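Local atomic coordinates of malonyl CoA-acyl carrier protein transacylase (Bartonella henselae, PDB entry 3QAT), a protein that probably catalyses transfer of the malonyl group from malonyl-CoA to acyl carrier protein, supplying the chain-extending units of fatty acid biosynthesis. Residues S16-G22 with A68-V72; E135-A139 with S203-H207; E151-I155 with V188-K192. All coordinates share one frame; numbering follows the deposited sequence.

Contact 1. Residues S16-G22 with A68-V72; sequences SQLIGMG and ALMAV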
loop_
_atom_site.group_PDB
_atom_site.type_symbol
_atom_site.label_atom_id
_atom_site.label_comp_id
_atom_site.label_asym_id
_atom_site.label_seq_id
_atom_site.Cartn_x
_atom_site.Cartn_y
_atom_site.Cartn_z
ATOM N N SER A 16 0.017 -1.204 -8.226
ATOM C CA SER A 16 0.075 -2.663 -8.424
ATOM C C SER A 16 -1.138 -3.213 -9.148
ATOM O O SER A 16 -1.163 -4.400 -9.507
ATOM C CB SER A 16 0.267 -3.398 -7.067
ATOM O OG SER A 16 1.571 -3.145 -6.561
ATOM N N GLN A 17 -2.117 -2.359 -9.412
ATOM C CA GLN A 17 -3.345 -2.809 -10.084
ATOM C C GLN A 17 -3.087 -3.089 -11.557
ATOM O O GLN A 17 -2.264 -2.422 -12.222
ATOM C CB GLN A 17 -4.493 -1.791 -9.895
ATOM C CG GLN A 17 -4.397 -0.478 -10.728
ATOM C CD GLN A 17 -3.344 0.500 -10.246
ATOM O OE1 GLN A 17 -2.799 0.364 -9.156
ATOM N NE2 GLN A 17 -3.051 1.502 -11.086
ATOM N N LEU A 18 -3.802 -4.093 -12.058
ATOM C CA LEU A 18 -3.674 -4.559 -13.452
ATOM C C LEU A 18 -5.046 -5.060 -13.875
ATOM O O LEU A 18 -5.680 -5.771 -13.114
ATOM C CB LEU A 18 -2.738 -5.796 -13.511
ATOM C CG LEU A 18 -1.275 -5.603 -13.110
ATOM C CD1 LEU A 18 -0.646 -6.901 -12.683
ATOM C CD2 LEU A 18 -0.527 -4.983 -14.282
ATOM N N ILE A 19 -5.472 -4.744 -15.097
ATOM C CA ILE A 19 -6.731 -5.309 -15.627
ATOM C C ILE A 19 -6.653 -6.823 -15.580
ATOM O O ILE A 19 -5.631 -7.418 -15.989
ATOM C CB ILE A 19 -6.970 -4.918 -17.100
ATOM C CG1 ILE A 19 -7.334 -3.441 -17.208
ATOM C CG2 ILE A 19 -8.065 -5.819 -17.748
ATOM C CD1 ILE A 19 -7.258 -2.935 -18.693
ATOM N N GLY A 20 -7.733 -7.438 -15.107
ATOM C CA GLY A 20 -7.831 -8.903 -15.006
ATOM C C GLY A 20 -7.270 -9.495 -13.732
ATOM O O GLY A 20 -7.386 -10.713 -13.502
ATOM N N MET A 21 -6.668 -8.669 -12.875
ATOM C CA MET A 21 -6.164 -9.185 -11.616
ATOM C C MET A 21 -7.279 -9.896 -10.834
ATOM O O MET A 21 -8.432 -9.433 -10.787
ATOM C CB MET A 21 -5.520 -8.059 -10.789
ATOM C CG MET A 21 -6.484 -6.973 -10.347
ATOM S SD MET A 21 -5.544 -5.717 -9.426
ATOM C CE MET A 21 -6.887 -4.636 -8.896
ATOM N N GLY A 22 -6.928 -11.047 -10.274
ATOM C CA GLY A 22 -7.869 -11.822 -9.480
ATOM C C GLY A 22 -8.866 -12.680 -10.263
ATOM O O GLY A 22 -9.490 -13.528 -9.652
ATOM N N ALA A 68 -10.110 -2.219 -4.913
ATOM C CA ALA A 68 -9.795 -3.353 -5.835
ATOM C C ALA A 68 -8.534 -4.122 -5.452
ATOM O O ALA A 68 -8.527 -5.352 -5.452
ATOM C CB ALA A 68 -9.658 -2.868 -7.277
ATOM N N LEU A 69 -7.464 -3.400 -5.135
ATOM C CA LEU A 69 -6.213 -4.068 -4.751
ATOM C C LEU A 69 -6.399 -4.843 -3.454
ATOM O O LEU A 69 -5.852 -5.956 -3.307
ATOM C CB LEU A 69 -5.058 -3.056 -4.624
ATOM C CG LEU A 69 -4.429 -2.722 -6.002
ATOM C CD1 LEU A 69 -3.583 -1.443 -5.913
ATOM C CD2 LEU A 69 -3.571 -3.898 -6.484
ATOM N N MET A 70 -7.153 -4.267 -2.504
ATOM C CA MET A 70 -7.421 -4.973 -1.258
ATOM C C MET A 70 -8.189 -6.269 -1.550
ATOM O O MET A 70 -7.868 -7.315 -0.987
ATOM C CB MET A 70 -8.199 -4.069 -0.282
ATOM C CG MET A 70 -8.560 -4.711 1.084
ATOM S SD MET A 70 -10.090 -5.700 0.985
ATOM C CE MET A 70 -11.303 -4.449 0.566
ATOM N N ALA A 71 -9.164 -6.207 -2.463
ATOM C CA ALA A 71 -9.969 -7.413 -2.794
ATOM C C ALA A 71 -9.050 -8.525 -3.321
ATOM O O ALA A 71 -9.193 -9.671 -2.922
ATOM C CB ALA A 71 -11.028 -7.087 -3.833
ATOM N N VAL A 72 -8.124 -8.187 -4.219
ATOM C CA VAL A 72 -7.221 -9.209 -4.749
ATOM C C VAL A 72 -6.401 -9.810 -3.606
ATOM O O VAL A 72 -6.280 -11.034 -3.508
ATOM C CB VAL A 72 -6.301 -8.642 -5.830
ATOM C CG1 VAL A 72 -5.288 -9.711 -6.303
ATOM C CG2 VAL A 72 -7.150 -8.134 -7.005
#
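Met21 carries most of this buried contact, laying its whole side chain along helix 62-82 so that it meets three residues of 68-72 in turn. The apolar packing comes first. Met21 CG lies between the backbone N and the carbonyl carbon (chi1 64°), and beyond that the chain is fully extended, which carries the methyl inward. Met21 CG sits 3.6 Å from Val72 CG2. Met21 SD passes 4.0 Å from Leu69 CD2, the two side chains roughly at right angles, and Met21 CE ends 3.7 Å from Ala68 CB. An unbranched, flexible methionine can follow a helix surface this way, and the small Ala68 leaves room for its methyl. Gly22 suits its place because a side chain there would meet Val72 CG2 tightly.

A second apolar group is formed by Leu69 against the backbone of Ser16 and Gln17. Leu69 CD2 lies 3.7 Å from Ser16 C and 3.6 Å from Gln17 N, an amide nitrogen that is buried here without a polar partner in the model. Gln17 adds its aliphatic part, CB lying 4.0 Å from Leu69 CG.

Polar interactions hold the loop rather than bridge to the helix. The Gln17 chain is bent at chi2 (-73°), and its amide is gripped at both ends, OE1 by Gly15 N and NE2 by Thr60 OG1. Leu18 N makes a weak, nearly straight hydrogen bond to Met21 SD (162°). Met21 N bonds to Leu18 O, closing a type II beta turn in which Gly20 suits the positive phi.

Segment 16-22 ends the loop between strand 6-11 and helix 23-28, with Gly22 as N-cap. Leu69 also touches Leu99, within the apparent nucleophile elbow of the acyltransferase core, where this loop probably borders the active site, as in related malonyltransferases.

Contact 2. Residues E135-A139 with S203-H207; sequences EGSMA and SAPFH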
loop_
_atom_site.group_PDB
_atom_site.type_symbol
_atom_site.label_atom_id
_atom_site.label_comp_id
_atom_site.label_asym_id
_atom_site.label_seq_id
_atom_site.Cartn_x
_atom_site.Cartn_y
_atom_site.Cartn_z
ATOM N N GLU A 135 -3.367 21.457 -8.743
ATOM C CA GLU A 135 -2.665 22.100 -7.655
ATOM C C GLU A 135 -1.531 21.275 -7.084
ATOM O O GLU A 135 -0.567 21.837 -6.571
ATOM C CB GLU A 135 -3.632 22.557 -6.593
ATOM C CG GLU A 135 -4.412 23.739 -7.117
ATOM C CD GLU A 135 -5.499 24.167 -6.201
ATOM O OE1 GLU A 135 -5.611 23.591 -5.101
ATOM O OE2 GLU A 135 -6.246 25.080 -6.599
ATOM N N GLY A 136 -1.645 19.953 -7.210
ATOM C CA GLY A 136 -0.628 19.056 -6.664
ATOM C C GLY A 136 0.103 18.320 -7.749
ATOM O O GLY A 136 -0.334 18.268 -8.901
ATOM N N SER A 137 1.231 17.725 -7.379
ATOM C CA SER A 137 1.917 16.762 -8.248
ATOM C C SER A 137 2.694 15.806 -7.368
ATOM O O SER A 137 2.866 16.037 -6.157
ATOM C CB SER A 137 2.939 17.466 -9.168
ATOM O OG SER A 137 2.326 18.380 -10.082
ATOM N N MET A 138 3.215 14.751 -7.994
ATOM C CA MET A 138 4.223 13.866 -7.374
ATOM C C MET A 138 5.383 13.710 -8.339
ATOM O O MET A 138 5.293 14.149 -9.484
ATOM C CB MET A 138 3.650 12.468 -7.016
ATOM C CG MET A 138 2.562 12.561 -6.000
ATOM S SD MET A 138 2.014 10.916 -5.490
ATOM C CE MET A 138 3.074 10.665 -4.081
ATOM N N ALA A 139 6.495 13.132 -7.874
ATOM C CA ALA A 139 7.586 12.788 -8.768
ATOM C C ALA A 139 8.314 11.572 -8.270
ATOM O O ALA A 139 8.434 11.366 -7.053
ATOM C CB ALA A 139 8.580 13.964 -8.932
ATOM N N SER A 203 -0.941 13.989 -10.793
ATOM C CA SER A 203 -1.170 13.156 -9.598
ATOM C C SER A 203 -1.744 13.992 -8.466
ATOM O O SER A 203 -1.334 15.145 -8.267
ATOM C CB SER A 203 0.137 12.506 -9.105
ATOM O OG SER A 203 -0.142 11.668 -7.972
ATOM N N ALA A 204 -2.680 13.422 -7.700
ATOM C CA ALA A 204 -2.990 13.952 -6.389
ATOM C C ALA A 204 -1.709 13.956 -5.554
ATOM O O ALA A 204 -0.861 13.052 -5.733
ATOM C CB ALA A 204 -4.067 13.083 -5.695
ATOM N N PRO A 205 -1.549 14.946 -4.666
ATOM C CA PRO A 205 -0.311 15.012 -3.907
ATOM C C PRO A 205 -0.383 14.093 -2.681
ATOM O O PRO A 205 -0.405 14.575 -1.548
ATOM C CB PRO A 205 -0.233 16.487 -3.489
ATOM C CG PRO A 205 -1.664 16.884 -3.346
ATOM C CD PRO A 205 -2.375 16.160 -4.458
ATOM N N PHE A 206 -0.386 12.781 -2.924
ATOM C CA PHE A 206 -0.494 11.799 -1.824
ATOM C C PHE A 206 0.670 11.973 -0.846
ATOM O O PHE A 206 1.808 12.335 -1.230
ATOM C CB PHE A 206 -0.451 10.346 -2.376
ATOM C CG PHE A 206 -1.591 9.980 -3.305
ATOM C CD1 PHE A 206 -2.845 9.671 -2.790
ATOM C CD2 PHE A 206 -1.388 9.884 -4.671
ATOM C CE1 PHE A 206 -3.897 9.309 -3.633
ATOM C CE2 PHE A 206 -2.439 9.515 -5.535
ATOM C CZ PHE A 206 -3.687 9.233 -5.012
ATOM N N HIS A 207 0.393 11.706 0.427
ATOM C CA HIS A 207 1.457 11.709 1.461
ATOM C C HIS A 207 2.183 13.029 1.549
ATOM O O HIS A 207 3.409 13.075 1.693
ATOM C CB HIS A 207 2.417 10.514 1.260
ATOM C CG HIS A 207 1.679 9.227 1.323
ATOM N ND1 HIS A 207 1.071 8.797 2.483
ATOM C CD2 HIS A 207 1.322 8.351 0.352
ATOM C CE1 HIS A 207 0.390 7.691 2.231
ATOM N NE2 HIS A 207 0.516 7.407 0.944
HETATM O O HOH W 1 -3.447 17.527 -8.003
#
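Met138 and Phe206 meet at about a right angle, sulfur to ring edge. Met138 SD lies in the plane of the ring, 3.6 Å from Phe206 CD2 and 88° off the ring normal as seen from the centroid, a Met-aromatic contact of the edge type. Chi1 (-63°), with an extended chi2, sets SD at the ring edge; the bend at chi3 (92°) then turns Met138 CE to within 3.5 Å of Phe206 O. One ring face is meanwhile covered near its rim by Ala204 CB.

Ser203 comes in beside the thioether: its small hydroxyl fits with OG 3.4 Å from Met138 SD. Ala204 O receives both Ser203 OG, at 2.7 Å, and, weakly, Phe206 N, the latter within the inverse gamma turn centred on Pro205.

Two residues earlier on the strand, Gly136 meets the Pro205 ring, CD 4.0 Å from Gly136 CA, a close approach that a residue without side chain permits. Water 1 takes the Gly136 N-H and lies 3.2 Å from Ser203 O, bridging the two backbones.

His207 follows directly, its NE2 hydrogen-bonded to Ser98 OG and its ND1 to Gln256 O; this is consistent with the Ser-His catalytic dyad of malonyltransferases, whose histidine-bearing loop here lies against strand 136-142.

Contact 3. Residues E151-I155 with V188-K192; sequences EICEI and VASQK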
loop_
_atom_site.group_PDB
_atom_site.type_symbol
_atom_site.label_atom_id
_atom_site.label_comp_id
_atom_site.label_asym_id
_atom_site.label_seq_id
_atom_site.Cartn_x
_atom_site.Cartn_y
_atom_site.Cartn_z
ATOM N N GLU A 151 16.985 18.017 1.374
ATOM C CA GLU A 151 17.622 19.271 1.024
ATOM C C GLU A 151 16.967 19.920 -0.212
ATOM O O GLU A 151 16.720 21.126 -0.227
ATOM C CB GLU A 151 19.119 19.050 0.829
ATOM C CG GLU A 151 19.939 20.325 0.936
ATOM C CD GLU A 151 21.295 20.191 0.266
ATOM O OE1 GLU A 151 21.819 19.054 0.164
ATOM O OE2 GLU A 151 21.835 21.237 -0.166
ATOM N N ILE A 152 16.640 19.114 -1.227
ATOM C CA ILE A 152 15.915 19.637 -2.389
ATOM C C ILE A 152 14.556 20.207 -1.965
ATOM O O ILE A 152 14.134 21.242 -2.457
ATOM C CB ILE A 152 15.711 18.570 -3.493
ATOM C CG1 ILE A 152 17.070 18.131 -4.081
ATOM C CG2 ILE A 152 14.837 19.133 -4.596
ATOM C CD1 ILE A 152 16.999 16.960 -5.043
ATOM N N CYS A 153 13.860 19.512 -1.069
ATOM C CA CYS A 153 12.599 20.029 -0.540
ATOM C C CYS A 153 12.760 21.433 0.062
ATOM O O CYS A 153 11.903 22.307 -0.126
ATOM C CB CYS A 153 12.040 19.064 0.497
ATOM S SG CYS A 153 11.439 17.519 -0.245
ATOM N N GLU A 154 13.864 21.630 0.778
ATOM C CA GLU A 154 14.194 22.916 1.394
ATOM C C GLU A 154 14.553 23.965 0.334
ATOM O O GLU A 154 14.112 25.116 0.420
ATOM C CB GLU A 154 15.332 22.745 2.411
ATOM N N ILE A 155 15.316 23.555 -0.674
ATOM C CA ILE A 155 15.723 24.439 -1.772
ATOM C C ILE A 155 14.515 25.057 -2.497
ATOM O O ILE A 155 14.538 26.226 -2.875
ATOM C CB ILE A 155 16.674 23.687 -2.767
ATOM C CG1 ILE A 155 18.050 23.470 -2.117
ATOM C CG2 ILE A 155 16.794 24.417 -4.111
ATOM C CD1 ILE A 155 18.928 22.428 -2.795
ATOM N N VAL A 188 15.952 20.174 -10.056
ATOM C CA VAL A 188 17.088 20.129 -9.133
ATOM C C VAL A 188 17.638 18.707 -8.982
ATOM O O VAL A 188 18.847 18.471 -9.032
ATOM C CB VAL A 188 16.750 20.740 -7.763
ATOM C CG1 VAL A 188 17.962 20.651 -6.833
ATOM C CG2 VAL A 188 16.326 22.215 -7.920
ATOM N N ALA A 189 16.743 17.729 -8.835
ATOM C CA ALA A 189 17.186 16.339 -8.737
ATOM C C ALA A 189 17.996 15.890 -9.948
ATOM O O ALA A 189 19.025 15.199 -9.805
ATOM C CB ALA A 189 15.982 15.418 -8.548
ATOM N N SER A 190 17.521 16.267 -11.143
ATOM C CA SER A 190 18.201 15.971 -12.401
ATOM C C SER A 190 19.584 16.631 -12.436
ATOM O O SER A 190 20.572 16.008 -12.827
ATOM C CB SER A 190 17.357 16.485 -13.570
ATOM O OG SER A 190 17.925 16.102 -14.804
ATOM N N GLN A 191 19.641 17.894 -12.024
ATOM C CA GLN A 191 20.914 18.642 -11.977
ATOM C C GLN A 191 21.897 17.967 -11.031
ATOM O O GLN A 191 23.080 17.823 -11.337
ATOM C CB GLN A 191 20.669 20.102 -11.560
ATOM C CG GLN A 191 21.964 20.895 -11.238
ATOM C CD GLN A 191 22.315 20.866 -9.764
ATOM O OE1 GLN A 191 23.387 20.365 -9.370
ATOM N NE2 GLN A 191 21.435 21.408 -8.939
ATOM N N LYS A 192 21.397 17.515 -9.885
ATOM C CA LYS A 192 22.251 16.816 -8.911
ATOM C C LYS A 192 22.680 15.413 -9.305
ATOM O O LYS A 192 23.454 14.783 -8.584
ATOM C CB LYS A 192 21.563 16.763 -7.547
ATOM C CG LYS A 192 21.457 18.113 -6.888
ATOM C CD LYS A 192 20.905 17.973 -5.461
ATOM C CE LYS A 192 20.871 19.304 -4.742
ATOM N NZ LYS A 192 22.222 19.774 -4.293
#
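Glu151 opens the contact at its exposed margin, its carboxylate turned toward Lys192. Glu151 OE2 and Lys192 NZ are 4.4 Å apart, beyond a salt bridge, so any attraction is long-range and probably modest. A long lysine suits such a margin, since its charged end can stay near the surface while its methylene stem lies against the neighbouring helix.

One residue on, Ile152 supplies the buried centre. Its two branches divide the work. Ile152 CG1, set beside the backbone N (chi1 -65°), reaches 3.8 Å from Val188 CG1, and the same branch carries CD1 onward to 3.8 Å from Ala189 CA. The shorter branch, Ile152 CG2, is 4.0 Å from Val188 CB. Isoleucine and valine run past each other in opposite directions, so their flanks rather than their ends are in contact. Ala189 is small enough to let the CD1 methyl settle on the helix backbone, and Leu144 touches both Ile152 and Ala189 from the preceding loop. Alongside these residues the aliphatic stem of Lys192 also runs antiparallel to Ile152, its CE 4.0 Å from Ile152 CG1.

A turn later, Ile155 closes the helix end at the outer edge. Its CD1 meets Lys192 CE tip to tip at 4.2 Å, and its CG2 is a looser 4.4 Å from Val188 CG2. The extended chain of Lys192 brings CE onto both isoleucines; the bend at chi4 (-75°) then directs NZ toward Glu151.

Helices 146-155 and 179-191 are the two helices of a beta-alpha-beta-beta-alpha-beta unit whose strand order, 4-1-3-2, is that of a ferredoxin-like fold. Their meeting here is chiefly hydrophobic: branched aliphatic residues and a lysine stem probably gain from shielding apolar surface, most fully at Ile152, whereas the Glu151-Lys192 pair adds at most a loose electrostatic bias at the surface.

How the contacts relate
Contacts 1 and 2 approach the presumed active site from two parts of the fold. Their centres are 23 Å apart and their nearest atoms about 10 Å, with the GxSxG-like elbow around Ser98 near both: Leu69 lies close to it in contact 1, Phe206 in contact 2, and His207 bonds to Ser98 itself. Contact 3 is peripheral, its centre 26 Å from that of the chain and 35 Å from contact 1. It is closer to contact 2, 17 Å between centres, because strand 136-142 leads into helix 146-155. Contact 3 lies within the smaller ferredoxin-like unit, contact 2 joins that unit's first strand to the loop carrying His207 toward Ser98, and contact 1 belongs to the larger acyltransferase core.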